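Local atomic coordinates of 3-hexulose-6-phosphate isomerase (Methanocaldococcus jannaschii, PDB entry 1JEO), a protein that catalyses the interconversion of 3-hexulose 6-phosphate and fructose 6-phosphate in the biosynthesis of ribose 5-phosphate. Residues I43-V48 with L85-S90. Sequence-based numbering, arbitrary orientation.
Sequences IFIFGV and LLILIS
F44 and F46 lie opposite L86 and L88 in parallel strands and hydrogen-bond to the flanking residues: F44 N donates to L85 O (2.7 Å) and F46 N to I87 O, while F44 O and F46 O receive I87 N and I89 N, in bonds almost in line with their carbonyls. Beyond the last of these, one water continues the pairing, accepting from V48 N and donating to I89 O (2.7 Å). On one face, I43, I45, L85 and I87 pack beneath helices 24-39 and 49-64. I45 CD1 lies 3.9 Å from I87 CD1, the two chains side by side and pointing the same way; a chi2 of -67° folds CD1 over toward I87, while CG2, anti to the backbone N, meets I89 CD1 at 4.1 Å. An alanine in place of I45 would probably deprive I87 CD1 and I89 CD1 of these contacts across the sheet and open a gap beside F58 of helix 49-64. On the other face, L86 CD1 reaches F44 CB (3.8 Å) and L88 CD2 reaches F46 CB (3.9 Å), so the leucines meet the stems of the phenylalanines. The F44 ring turns its edge to L85 O and stacks edge-to-face with Y80. This is the doubly covered centre of the alpha-beta-alpha sandwich of a SIS domain: apolar branches fill both faces, and buried backbone polar groups pair between strands. S90, an inferred substrate-binding residue, follows strand 85-89 and hydrogen-bonds through OG a citrate probably from the crystallisation liquor, consistent with a phosphosugar pocket at this end of the sheet.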
loop_
_atom_site.group_PDB
_atom_site.type_symbol
_atom_site.label_atom_id
_atom_site.label_comp_id
_atom_site.label_asym_id
_atom_site.label_seq_id
_atom_site.Cartn_x
_atom_site.Cartn_y
_atom_site.Cartn_z
ATOM N N ILE A 43 7.216 -6.538 -7.480
ATOM C CA ILE A 43 6.685 -5.663 -6.429
ATOM C C ILE A 43 6.548 -6.432 -5.114
ATOM O O ILE A 43 5.935 -7.498 -5.069
ATOM C CB ILE A 43 5.309 -5.044 -6.841
ATOM C CG1 ILE A 43 5.446 -4.309 -8.180
ATOM C CG2 ILE A 43 4.827 -4.037 -5.781
ATOM C CD1 ILE A 43 4.195 -4.255 -8.987
ATOM N N PHE A 44 7.131 -5.876 -4.053
ATOM C CA PHE A 44 7.110 -6.487 -2.723
ATOM C C PHE A 44 6.315 -5.659 -1.726
ATOM O O PHE A 44 6.501 -4.450 -1.623
ATOM C CB PHE A 44 8.537 -6.672 -2.191
ATOM C CG PHE A 44 9.343 -7.693 -2.938
ATOM C CD1 PHE A 44 9.904 -7.391 -4.198
ATOM C CD2 PHE A 44 9.575 -8.959 -2.377
ATOM C CE1 PHE A 44 10.691 -8.341 -4.886
ATOM C CE2 PHE A 44 10.362 -9.921 -3.057
ATOM C CZ PHE A 44 10.920 -9.609 -4.315
ATOM N N ILE A 45 5.407 -6.317 -1.008
ATOM C CA ILE A 45 4.580 -5.646 -0.007
ATOM C C ILE A 45 4.865 -6.254 1.370
ATOM O O ILE A 45 5.056 -7.464 1.489
ATOM C CB ILE A 45 3.040 -5.812 -0.287
ATOM C CG1 ILE A 45 2.690 -5.677 -1.779
ATOM C CG2 ILE A 45 2.224 -4.840 0.582
ATOM C CD1 ILE A 45 2.879 -4.328 -2.402
ATOM N N PHE A 46 4.891 -5.406 2.400
ATOM C CA PHE A 46 5.103 -5.854 3.778
ATOM C C PHE A 46 4.392 -4.962 4.792
ATOM O O PHE A 46 4.248 -3.751 4.602
ATOM C CB PHE A 46 6.599 -5.971 4.142
ATOM C CG PHE A 46 6.857 -6.633 5.488
ATOM C CD1 PHE A 46 6.462 -7.973 5.726
ATOM C CD2 PHE A 46 7.458 -5.911 6.538
ATOM C CE1 PHE A 46 6.661 -8.590 6.993
ATOM C CE2 PHE A 46 7.665 -6.514 7.814
ATOM C CZ PHE A 46 7.265 -7.859 8.038
ATOM N N GLY A 47 4.016 -5.603 5.893
ATOM C CA GLY A 47 3.353 -4.961 7.005
ATOM C C GLY A 47 3.196 -6.015 8.081
ATOM O O GLY A 47 3.221 -7.217 7.790
ATOM N N VAL A 48 3.000 -5.566 9.315
ATOM C CA VAL A 48 2.827 -6.450 10.469
ATOM C C VAL A 48 1.381 -6.317 10.966
ATOM O O VAL A 48 0.754 -5.273 10.779
ATOM C CB VAL A 48 3.855 -6.074 11.603
ATOM C CG1 VAL A 48 3.587 -6.833 12.893
ATOM C CG2 VAL A 48 5.270 -6.368 11.138
ATOM N N LEU A 85 10.485 -2.987 -6.418
ATOM C CA LEU A 85 9.808 -1.991 -5.596
ATOM C C LEU A 85 9.300 -2.598 -4.286
ATOM O O LEU A 85 8.773 -3.706 -4.279
ATOM C CB LEU A 85 8.624 -1.398 -6.377
ATOM C CG LEU A 85 7.630 -0.464 -5.681
ATOM C CD1 LEU A 85 8.281 0.852 -5.310
ATOM C CD2 LEU A 85 6.447 -0.240 -6.577
ATOM N N LEU A 86 9.491 -1.870 -3.189
ATOM C CA LEU A 86 9.014 -2.295 -1.876
ATOM C C LEU A 86 8.011 -1.270 -1.346
ATOM O O LEU A 86 8.280 -0.065 -1.341
ATOM C CB LEU A 86 10.170 -2.462 -0.874
ATOM C CG LEU A 86 9.804 -2.821 0.576
ATOM C CD1 LEU A 86 9.246 -4.238 0.697
ATOM C CD2 LEU A 86 11.011 -2.657 1.470
ATOM N N ILE A 87 6.841 -1.758 -0.946
ATOM C CA ILE A 87 5.790 -0.912 -0.388
ATOM C C ILE A 87 5.580 -1.365 1.062
ATOM O O ILE A 87 5.316 -2.543 1.329
ATOM C CB ILE A 87 4.464 -0.996 -1.214
ATOM C CG1 ILE A 87 4.690 -0.449 -2.633
ATOM C CG2 ILE A 87 3.333 -0.212 -0.523
ATOM C CD1 ILE A 87 3.576 -0.729 -3.629
ATOM N N LEU A 88 5.754 -0.426 1.989
ATOM C CA LEU A 88 5.600 -0.686 3.419
ATOM C C LEU A 88 4.364 0.001 3.965
ATOM O O LEU A 88 4.088 1.151 3.631
ATOM C CB LEU A 88 6.848 -0.231 4.189
ATOM C CG LEU A 88 8.156 -0.952 3.825
ATOM C CD1 LEU A 88 9.340 -0.270 4.442
ATOM C CD2 LEU A 88 8.110 -2.419 4.243
ATOM N N ILE A 89 3.573 -0.750 4.729
ATOM C CA ILE A 89 2.342 -0.241 5.335
ATOM C C ILE A 89 2.493 -0.367 6.845
ATOM O O ILE A 89 2.648 -1.474 7.369
ATOM C CB ILE A 89 1.080 -1.022 4.819
ATOM C CG1 ILE A 89 0.970 -0.878 3.296
ATOM C CG2 ILE A 89 -0.217 -0.471 5.452
ATOM C CD1 ILE A 89 0.169 -1.943 2.628
ATOM N N SER A 90 2.484 0.777 7.528
ATOM C CA SER A 90 2.625 0.828 8.983
ATOM C C SER A 90 1.912 2.037 9.581
ATOM O O SER A 90 2.080 3.151 9.102
ATOM C CB SER A 90 4.107 0.861 9.366
ATOM O OG SER A 90 4.270 0.918 10.773
HETATM O O HOH W 1 3.291 -2.819 9.584
#